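Local coordinates for protein isomerase/lactonizing enzyme (Agrobacterium tumefaciens, PDB 1RVK) that belongs to the enolase superfamily, binds magnesium and probably abstracts the alpha proton of a carboxylate substrate, though its specific reaction is unknown, at residues Y134-C139 / W327-L332; R16-S21 / P29-E34; T172-V177 / A207-S212. One frame throughout, in Å; residues are numbered along the deposited sequence.

Contact 1: residues Y134-C139 / W327-L332; sequences YGSIMC and WYERGL
The first and last strands of the C-terminal barrel lie side by side here, in a parallel pairing that sets Tyr134 beside Glu329 and Gly135 beside Arg330. Three backbone bonds stitch them: Tyr134 N to Tyr328 O, Arg330 N to Tyr134 O, and Ser136 N to Arg330 O, the last almost straight at 177°. On the face bearing Tyr134 and Glu329, the phenol lies with Glu329 CA over one side, 4.2 Å from the ring centroid. With CG wedged between backbone N and carbonyl carbon (chi1 63°), the same ring turns its edge onto Trp327: Tyr134 CD2 sits 3.4 Å from Trp327 CG in a T-shaped pair whose planes meet at 88°. The extended chain of Glu329 carries its carboxylate past the ring to Ser136, whose OG donates, at 2.8 Å, to the anti lone pair of Glu329 OE1. Lys169 salt-bridges OE1 and hydrogen-bonds Tyr134 OH, and Arg280 salt-bridges OE2, so the buried carboxylate is surrounded by donors. At Gly331 a CB would be jammed against the carbonyl O of Arg330, which is why glycine suits this place; a cis peptide follows. Beyond it Leu332 CB presses on CG of selenomethionine Met138, a tight 3.4 Å. The Glu329 side chain is about 5 Å from the bound magnesium, and this polar cluster inside the barrel is typical of an enolase-type TIM-barrel active site.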
loop_
_atom_site.group_PDB
_atom_site.type_symbol
_atom_site.label_atom_id
_atom_site.label_comp_id
_atom_site.label_asym_id
_atom_site.label_seq_id
_atom_site.Cartn_x
_atom_site.Cartn_y
_atom_site.Cartn_z
ATOM N N TYR A 134 10.784 5.268 1.534
ATOM C CA TYR A 134 10.584 6.376 2.453
ATOM C C TYR A 134 9.923 5.786 3.687
ATOM O O TYR A 134 9.197 4.796 3.594
ATOM C CB TYR A 134 9.733 7.508 1.839
ATOM C CG TYR A 134 8.294 7.197 1.438
ATOM C CD1 TYR A 134 7.270 7.127 2.386
ATOM C CD2 TYR A 134 7.950 7.059 0.096
ATOM C CE1 TYR A 134 5.933 6.934 1.999
ATOM C CE2 TYR A 134 6.633 6.867 -0.299
ATOM C CZ TYR A 134 5.629 6.808 0.647
ATOM O OH TYR A 134 4.327 6.642 0.229
ATOM N N GLY A 135 10.219 6.361 4.846
ATOM C CA GLY A 135 9.624 5.874 6.076
ATOM C C GLY A 135 8.254 6.507 6.189
ATOM O O GLY A 135 8.149 7.719 6.357
ATOM N N SER A 136 7.212 5.687 6.089
ATOM C CA SER A 136 5.834 6.163 6.153
ATOM C C SER A 136 5.338 6.079 7.595
ATOM O O SER A 136 5.076 4.991 8.109
ATOM C CB SER A 136 4.963 5.304 5.229
ATOM O OG SER A 136 3.814 6.005 4.792
ATOM N N ILE A 137 5.207 7.237 8.236
ATOM C CA ILE A 137 4.783 7.320 9.632
ATOM C C ILE A 137 3.279 7.172 9.856
ATOM O O ILE A 137 2.473 7.773 9.144
ATOM C CB ILE A 137 5.236 8.658 10.252
ATOM C CG1 ILE A 137 6.746 8.828 10.066
ATOM C CG2 ILE A 137 4.891 8.690 11.737
ATOM C CD1 ILE A 137 7.272 10.181 10.509
HETATM N N MSE A 138 2.910 6.373 10.855
HETATM C CA MSE A 138 1.501 6.154 11.195
HETATM C C MSE A 138 0.766 7.452 11.503
HETATM O O MSE A 138 1.382 8.470 11.836
HETATM C CB MSE A 138 1.365 5.257 12.429
HETATM C CG MSE A 138 1.692 3.795 12.225
HETATM SE SE MSE A 138 1.124 2.751 13.769
HETATM C CE MSE A 138 1.220 0.996 12.973
ATOM N N CYS A 139 -0.560 7.401 11.407
ATOM C CA CYS A 139 -1.401 8.551 11.712
ATOM C C CYS A 139 -1.104 8.989 13.140
ATOM O O CYS A 139 -0.665 8.186 13.963
ATOM C CB CYS A 139 -2.882 8.179 11.607
ATOM S SG CYS A 139 -3.446 7.804 9.937
ATOM N N TRP A 327 9.727 5.833 -5.092
ATOM C CA TRP A 327 9.904 5.031 -3.884
ATOM C C TRP A 327 9.064 3.785 -3.695
ATOM O O TRP A 327 8.111 3.515 -4.420
ATOM C CB TRP A 327 9.593 5.853 -2.632
ATOM C CG TRP A 327 9.966 7.288 -2.614
ATOM C CD1 TRP A 327 9.230 8.339 -3.089
ATOM C CD2 TRP A 327 11.096 7.851 -1.954
ATOM N NE1 TRP A 327 9.832 9.529 -2.747
ATOM C CE2 TRP A 327 10.982 9.257 -2.051
ATOM C CE3 TRP A 327 12.197 7.305 -1.281
ATOM C CZ2 TRP A 327 11.930 10.124 -1.497
ATOM C CZ3 TRP A 327 13.137 8.166 -0.730
ATOM C CH2 TRP A 327 12.997 9.560 -0.842
ATOM N N TYR A 328 9.442 3.062 -2.645
ATOM C CA TYR A 328 8.711 1.905 -2.158
ATOM C C TYR A 328 8.281 2.486 -0.813
ATOM O O TYR A 328 9.086 3.130 -0.131
ATOM C CB TYR A 328 9.617 0.696 -1.924
ATOM C CG TYR A 328 9.014 -0.327 -0.979
ATOM C CD1 TYR A 328 9.516 -0.491 0.314
ATOM C CD2 TYR A 328 7.952 -1.141 -1.380
ATOM C CE1 TYR A 328 8.982 -1.441 1.181
ATOM C CE2 TYR A 328 7.406 -2.099 -0.517
ATOM C CZ TYR A 328 7.932 -2.244 0.761
ATOM O OH TYR A 328 7.433 -3.205 1.611
ATOM N N GLU A 329 7.019 2.300 -0.452
ATOM C CA GLU A 329 6.505 2.829 0.808
ATOM C C GLU A 329 6.718 1.815 1.921
ATOM O O GLU A 329 6.075 0.768 1.940
ATOM C CB GLU A 329 5.014 3.155 0.668
ATOM C CG GLU A 329 4.416 3.797 1.901
ATOM C CD GLU A 329 3.020 4.336 1.672
ATOM O OE1 GLU A 329 2.483 4.962 2.607
ATOM O OE2 GLU A 329 2.463 4.139 0.564
ATOM N N ARG A 330 7.622 2.131 2.848
ATOM C CA ARG A 330 7.930 1.225 3.951
ATOM C C ARG A 330 7.275 1.706 5.242
ATOM O O ARG A 330 7.637 2.749 5.787
ATOM C CB ARG A 330 9.450 1.126 4.128
ATOM C CG ARG A 330 9.939 -0.157 4.805
ATOM C CD ARG A 330 11.438 -0.356 4.554
ATOM N NE ARG A 330 11.911 -1.673 4.978
ATOM C CZ ARG A 330 12.442 -1.941 6.168
ATOM N NH1 ARG A 330 12.584 -0.981 7.073
ATOM N NH2 ARG A 330 12.825 -3.179 6.457
ATOM N N GLY A 331 6.304 0.936 5.721
ATOM C CA GLY A 331 5.597 1.294 6.936
ATOM C C GLY A 331 4.283 0.540 7.024
ATOM O O GLY A 331 4.109 -0.465 6.330
ATOM N N LEU A 332 3.343 1.021 7.835
ATOM C CA LEU A 332 3.505 2.241 8.625
ATOM C C LEU A 332 4.423 2.079 9.834
ATOM O O LEU A 332 4.481 1.012 10.451
ATOM C CB LEU A 332 2.129 2.744 9.070
ATOM C CG LEU A 332 1.189 3.058 7.902
ATOM C CD1 LEU A 332 -0.168 3.492 8.422
ATOM C CD2 LEU A 332 1.806 4.147 7.041
#

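Contact 2: residues R16-S21 / P29-E34; sequences RRHSDS and PAHQVE
The imidazoles of His18 and His31 lie face against face in an offset stack, centroids 3.7 Å apart and planes within 3° of parallel. The two side chains arrive from opposite directions, and each ring places NE2 over the middle of the other. Behind His31, on the face turned from His18, Val33 CG2 rests 3.4 Å above the ring plane near its rim, so this imidazole is sandwiched between an aromatic and a methyl group. At the edges lie backbone groups: Arg16 O and the carbonyl carbon of Pro29 beside His18, Arg17 O beside His31.

His31 NE2 donates to Arg17 O across 3.1 Å, nearly straight at 173°; the oxygen is in the ring plane, although the donor stands well above the plane of the carbonyl. That bond, together with the stack, fixes the rotation of His31, whose CG is squeezed between backbone N and carbonyl carbon (chi1 64°). His18 is held more loosely, by a weak bond from ND1 to Arg16 O. Protonating both stacked rings at once would probably be costly. Histidine suits both places, being flat enough to stack and able to offer an N-H at its rim.

Farther out, the extended chain of Arg16 runs alongside Ala30, with CG 3.7 Å from Ala30 CA, and one face of its guanidinium lies over Ala30 N; the small methyl leaves room for this passage. The chain turns a corner at both Arg16 and Pro29, where the long strands 3-15 and 30-42 give way to the short hairpin of 17-19 and 25-28. Such an excursion between the first two strands is typical of the N-terminal capping domain of the enolase superfamily, where it reaches toward the barrel mouth.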
loop_
_atom_site.group_PDB
_atom_site.type_symbol
_atom_site.label_atom_id
_atom_site.label_comp_id
_atom_site.label_asym_id
_atom_site.label_seq_id
_atom_site.Cartn_x
_atom_site.Cartn_y
_atom_site.Cartn_z
ATOM N N ARG A 16 0.996 -5.739 17.661
ATOM C CA ARG A 16 0.666 -4.596 18.502
ATOM C C ARG A 16 0.001 -3.539 17.636
ATOM O O ARG A 16 -0.257 -2.420 18.077
ATOM C CB ARG A 16 1.926 -4.028 19.162
ATOM C CG ARG A 16 2.331 -4.784 20.423
ATOM C CD ARG A 16 3.667 -4.309 20.978
ATOM N NE ARG A 16 3.926 -4.895 22.292
ATOM C CZ ARG A 16 3.366 -4.479 23.424
ATOM N NH1 ARG A 16 3.661 -5.083 24.569
ATOM N NH2 ARG A 16 2.524 -3.450 23.421
ATOM N N ARG A 17 -0.283 -3.908 16.393
ATOM C CA ARG A 17 -0.933 -2.996 15.469
ATOM C C ARG A 17 -2.448 -3.074 15.644
ATOM O O ARG A 17 -3.039 -4.153 15.591
ATOM C CB ARG A 17 -0.535 -3.354 14.033
ATOM C CG ARG A 17 -1.008 -2.380 12.968
ATOM C CD ARG A 17 -2.418 -2.691 12.514
ATOM N NE ARG A 17 -2.795 -1.912 11.338
ATOM C CZ ARG A 17 -3.948 -2.048 10.693
ATOM N NH1 ARG A 17 -4.842 -2.935 11.111
ATOM N NH2 ARG A 17 -4.209 -1.298 9.630
ATOM N N HIS A 18 -3.065 -1.920 15.880
ATOM C CA HIS A 18 -4.513 -1.828 16.043
ATOM C C HIS A 18 -5.042 -0.863 14.991
ATOM O O HIS A 18 -4.272 -0.203 14.307
ATOM C CB HIS A 18 -4.880 -1.279 17.424
ATOM C CG HIS A 18 -4.695 -2.255 18.541
ATOM N ND1 HIS A 18 -3.454 -2.672 18.969
ATOM C CD2 HIS A 18 -5.598 -2.892 19.323
ATOM C CE1 HIS A 18 -3.600 -3.523 19.969
ATOM N NE2 HIS A 18 -4.890 -3.674 20.204
ATOM N N SER A 19 -6.359 -0.785 14.863
ATOM C CA SER A 19 -6.971 0.134 13.911
ATOM C C SER A 19 -8.193 0.747 14.585
ATOM O O SER A 19 -9.011 0.029 15.162
ATOM C CB SER A 19 -7.381 -0.604 12.630
ATOM O OG SER A 19 -8.372 -1.578 12.893
ATOM N N ASP A 20 -8.313 2.073 14.532
ATOM C CA ASP A 20 -9.451 2.733 15.164
ATOM C C ASP A 20 -10.735 2.560 14.359
ATOM O O ASP A 20 -10.753 1.877 13.336
ATOM C CB ASP A 20 -9.169 4.224 15.407
ATOM C CG ASP A 20 -8.834 4.980 14.140
ATOM O OD1 ASP A 20 -9.418 4.671 13.081
ATOM O OD2 ASP A 20 -7.995 5.906 14.213
ATOM N N SER A 21 -11.812 3.176 14.833
ATOM C CA SER A 21 -13.105 3.061 14.173
ATOM C C SER A 21 -13.128 3.551 12.732
ATOM O O SER A 21 -13.955 3.103 11.939
ATOM C CB SER A 21 -14.168 3.794 14.989
ATOM O OG SER A 21 -14.362 3.151 16.233
ATOM N N PRO A 29 -1.868 -2.581 22.699
ATOM C CA PRO A 29 -1.488 -3.803 23.412
ATOM C C PRO A 29 -1.240 -4.959 22.450
ATOM O O PRO A 29 -1.821 -5.010 21.367
ATOM C CB PRO A 29 -2.695 -4.070 24.304
ATOM C CG PRO A 29 -3.255 -2.700 24.545
ATOM C CD PRO A 29 -3.162 -2.070 23.182
ATOM N N ALA A 30 -0.367 -5.883 22.834
ATOM C CA ALA A 30 -0.122 -7.033 21.981
ATOM C C ALA A 30 -1.415 -7.844 22.027
ATOM O O ALA A 30 -1.998 -8.046 23.098
ATOM C CB ALA A 30 1.049 -7.858 22.515
ATOM N N HIS A 31 -1.891 -8.271 20.865
ATOM C CA HIS A 31 -3.108 -9.067 20.799
ATOM C C HIS A 31 -3.078 -9.945 19.561
ATOM O O HIS A 31 -2.228 -9.773 18.688
ATOM C CB HIS A 31 -4.360 -8.171 20.785
ATOM C CG HIS A 31 -4.477 -7.287 19.579
ATOM N ND1 HIS A 31 -5.693 -6.846 19.102
ATOM C CD2 HIS A 31 -3.537 -6.732 18.778
ATOM C CE1 HIS A 31 -5.499 -6.059 18.060
ATOM N NE2 HIS A 31 -4.199 -5.972 17.842
ATOM N N GLN A 32 -3.996 -10.901 19.491
ATOM C CA GLN A 32 -4.042 -11.788 18.341
ATOM C C GLN A 32 -5.096 -11.324 17.353
ATOM O O GLN A 32 -6.246 -11.077 17.713
ATOM C CB GLN A 32 -4.301 -13.227 18.789
ATOM C CG GLN A 32 -3.113 -13.826 19.535
ATOM C CD GLN A 32 -3.218 -15.326 19.715
ATOM O OE1 GLN A 32 -2.307 -15.962 20.245
ATOM N NE2 GLN A 32 -4.331 -15.902 19.275
ATOM N N VAL A 33 -4.677 -11.192 16.100
ATOM C CA VAL A 33 -5.552 -10.740 15.026
ATOM C C VAL A 33 -5.700 -11.836 13.977
ATOM O O VAL A 33 -4.727 -12.490 13.614
ATOM C CB VAL A 33 -4.970 -9.478 14.355
ATOM C CG1 VAL A 33 -5.843 -9.053 13.182
ATOM C CG2 VAL A 33 -4.866 -8.353 15.380
ATOM N N GLU A 34 -6.919 -12.036 13.494
ATOM C CA GLU A 34 -7.156 -13.050 12.477
ATOM C C GLU A 34 -6.655 -12.584 11.114
ATOM O O GLU A 34 -6.982 -11.486 10.659
ATOM C CB GLU A 34 -8.645 -13.382 12.390
ATOM C CG GLU A 34 -9.152 -14.263 13.519
ATOM C CD GLU A 34 -10.613 -14.635 13.344
ATOM O OE1 GLU A 34 -11.070 -14.716 12.185
ATOM O OE2 GLU A 34 -11.300 -14.862 14.362
#

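Contact 3: residues T172-V177 / A207-S212; sequences TWMPPV and AFHWYS
One water is gripped from both loops: Thr172 OG1 lies 2.7 Å from it, Trp173 O 2.8 Å, and Phe208 N donates to it at 3.0 Å. No direct hydrogen bond joins the segments 172-177 and 207-212, so this molecule supplies their polar link, while Thr172 OG1 also packs on the methyl of Ala207, a residue small enough to let the two chains approach.

Selenomethionine Met174 provides the apolar half. Its CG sits beside the backbone N, anti to the carbonyl carbon (chi1 -54°), and the extended chain passes the edge of the Phe208 ring and ends against the His209 imidazole. There SE meets the ring obliquely, 3.7 Å from His209 NE2, with the two side chains crossing at about a right angle, and the terminal CE reaches 3.6 Å from Ala207 O. A long unbranched side chain can reach both Phe208 and, farther out, His209. Pro175 completes the packing, its CD near the Phe208 rim, 3.5 Å from Phe208 CE2; these two side chains also cross at about a right angle.

Both loops follow neighbouring barrel strands, 207-212 directly after the magnesium ligand Asp206, and the His209 side chain is about 5 Å from the metal. Across this contact His209 receives oblique, off-centre packing from Met174 and no hydrogen bond, so its position is probably set here by van der Waals contact.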
loop_
_atom_site.group_PDB
_atom_site.type_symbol
_atom_site.label_atom_id
_atom_site.label_comp_id
_atom_site.label_asym_id
_atom_site.label_seq_id
_atom_site.Cartn_x
_atom_site.Cartn_y
_atom_site.Cartn_z
ATOM N N THR A 172 -0.747 12.714 9.414
ATOM C CA THR A 172 -1.043 13.489 10.610
ATOM C C THR A 172 -2.297 13.052 11.369
ATOM O O THR A 172 -2.829 11.972 11.119
ATOM C CB THR A 172 -1.074 14.999 10.280
ATOM O OG1 THR A 172 -1.743 15.213 9.029
ATOM C CG2 THR A 172 0.353 15.530 10.170
ATOM N N TRP A 173 -2.756 13.881 12.302
ATOM C CA TRP A 173 -3.912 13.543 13.138
ATOM C C TRP A 173 -5.274 13.514 12.454
ATOM O O TRP A 173 -5.635 14.426 11.708
ATOM C CB TRP A 173 -3.974 14.494 14.331
ATOM C CG TRP A 173 -2.754 14.441 15.196
ATOM C CD1 TRP A 173 -2.519 13.586 16.239
ATOM C CD2 TRP A 173 -1.598 15.279 15.094
ATOM N NE1 TRP A 173 -1.286 13.844 16.792
ATOM C CE2 TRP A 173 -0.698 14.876 16.108
ATOM C CE3 TRP A 173 -1.233 16.331 14.243
ATOM C CZ2 TRP A 173 0.545 15.489 16.295
ATOM C CZ3 TRP A 173 0.007 16.943 14.429
ATOM C CH2 TRP A 173 0.880 16.517 15.449
HETATM N N MSE A 174 -6.037 12.464 12.748
HETATM C CA MSE A 174 -7.363 12.286 12.171
HETATM C C MSE A 174 -8.330 11.724 13.210
HETATM O O MSE A 174 -7.922 11.014 14.129
HETATM C CB MSE A 174 -7.282 11.315 10.988
HETATM C CG MSE A 174 -6.262 11.705 9.928
HETATM SE SE MSE A 174 -6.229 10.447 8.460
HETATM C CE MSE A 174 -4.456 10.820 7.801
ATOM N N PRO A 175 -9.627 12.045 13.088
ATOM C CA PRO A 175 -10.547 11.485 14.083
ATOM C C PRO A 175 -10.481 9.958 13.973
ATOM O O PRO A 175 -10.122 9.424 12.925
ATOM C CB PRO A 175 -11.902 12.064 13.673
ATOM C CG PRO A 175 -11.738 12.354 12.206
ATOM C CD PRO A 175 -10.337 12.896 12.120
ATOM N N PRO A 176 -10.853 9.233 15.039
ATOM C CA PRO A 176 -11.361 9.688 16.335
ATOM C C PRO A 176 -10.434 10.433 17.304
ATOM O O PRO A 176 -10.761 10.544 18.486
ATOM C CB PRO A 176 -11.924 8.405 16.943
ATOM C CG PRO A 176 -10.994 7.370 16.428
ATOM C CD PRO A 176 -10.840 7.761 14.977
ATOM N N VAL A 177 -9.290 10.932 16.842
ATOM C CA VAL A 177 -8.437 11.700 17.751
ATOM C C VAL A 177 -9.314 12.874 18.178
ATOM O O VAL A 177 -9.791 13.640 17.343
ATOM C CB VAL A 177 -7.153 12.231 17.064
ATOM C CG1 VAL A 177 -6.533 13.355 17.903
ATOM C CG2 VAL A 177 -6.140 11.102 16.916
ATOM N N ALA A 207 -2.254 14.029 4.942
ATOM C CA ALA A 207 -3.108 14.497 6.027
ATOM C C ALA A 207 -4.535 13.977 5.962
ATOM O O ALA A 207 -4.873 13.174 5.098
ATOM C CB ALA A 207 -3.114 16.021 6.045
ATOM N N PHE A 208 -5.357 14.432 6.903
ATOM C CA PHE A 208 -6.775 14.068 6.977
ATOM C C PHE A 208 -7.339 14.008 5.549
ATOM O O PHE A 208 -7.302 14.992 4.815
ATOM C CB PHE A 208 -7.491 15.123 7.825
ATOM C CG PHE A 208 -8.971 14.939 7.920
ATOM C CD1 PHE A 208 -9.830 15.860 7.326
ATOM C CD2 PHE A 208 -9.513 13.878 8.638
ATOM C CE1 PHE A 208 -11.212 15.726 7.452
ATOM C CE2 PHE A 208 -10.893 13.736 8.767
ATOM C CZ PHE A 208 -11.742 14.661 8.174
ATOM N N HIS A 209 -7.868 12.846 5.167
ATOM C CA HIS A 209 -8.371 12.613 3.810
ATOM C C HIS A 209 -9.671 13.280 3.371
ATOM O O HIS A 209 -10.136 13.023 2.258
ATOM C CB HIS A 209 -8.536 11.108 3.577
ATOM C CG HIS A 209 -7.421 10.276 4.125
ATOM N ND1 HIS A 209 -6.120 10.384 3.685
ATOM C CD2 HIS A 209 -7.423 9.291 5.055
ATOM C CE1 HIS A 209 -5.369 9.500 4.319
ATOM N NE2 HIS A 209 -6.135 8.824 5.155
ATOM N N TRP A 210 -10.258 14.128 4.209
ATOM C CA TRP A 210 -11.525 14.754 3.847
ATOM C C TRP A 210 -11.620 16.250 4.151
ATOM O O TRP A 210 -12.710 16.756 4.440
ATOM C CB TRP A 210 -12.676 14.032 4.557
ATOM C CG TRP A 210 -12.712 12.541 4.352
ATOM C CD1 TRP A 210 -13.412 11.859 3.399
ATOM C CD2 TRP A 210 -12.049 11.551 5.149
ATOM N NE1 TRP A 210 -13.234 10.501 3.558
ATOM C CE2 TRP A 210 -12.401 10.286 4.624
ATOM C CE3 TRP A 210 -11.192 11.610 6.256
ATOM C CZ2 TRP A 210 -11.926 9.089 5.171
ATOM C CZ3 TRP A 210 -10.717 10.419 6.800
ATOM C CH2 TRP A 210 -11.088 9.175 6.255
ATOM N N TYR A 211 -10.497 16.960 4.095
ATOM C CA TYR A 211 -10.515 18.403 4.348
ATOM C C TYR A 211 -11.311 19.112 3.260
ATOM O O TYR A 211 -11.353 18.663 2.116
ATOM C CB TYR A 211 -9.097 18.986 4.323
ATOM C CG TYR A 211 -8.348 18.961 5.636
ATOM C CD1 TYR A 211 -7.061 18.431 5.705
ATOM C CD2 TYR A 211 -8.899 19.515 6.794
ATOM C CE1 TYR A 211 -6.334 18.452 6.893
ATOM C CE2 TYR A 211 -8.180 19.542 7.992
ATOM C CZ TYR A 211 -6.896 19.008 8.029
ATOM O OH TYR A 211 -6.169 19.038 9.191
ATOM N N SER A 212 -11.934 20.227 3.626
ATOM C CA SER A 212 -12.684 21.032 2.669
ATOM C C SER A 212 -11.657 21.667 1.728
ATOM O O SER A 212 -10.460 21.624 1.996
ATOM C CB SER A 212 -13.431 22.140 3.401
ATOM O OG SER A 212 -12.508 22.990 4.066
HETATM O O HOH W 1 -4.351 15.580 9.454
#

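Overall arrangement
Contact 1 is buried core, contact 3 is partly buried, and contact 2 lies on the surface. Contacts 1 and 3 belong to one barrel: strand 130-137 neighbours strand 167-171, from which residues 172-177 emerge, and Cys139 SG touches Met174 CE at 3.8 Å. Contact 2 belongs to the N-terminal domain, yet its hairpin leans on both others, through Arg17 CG on Met138 CE (4.0 Å) and Asp20 OD2 on Pro176 CD (3.5 Å). Chemistry follows place: regular strand pairing and buried charge in the first, a stack of histidines in the second, and water with apolar packing between loops in the third. Centres are about 17 to 21 Å apart.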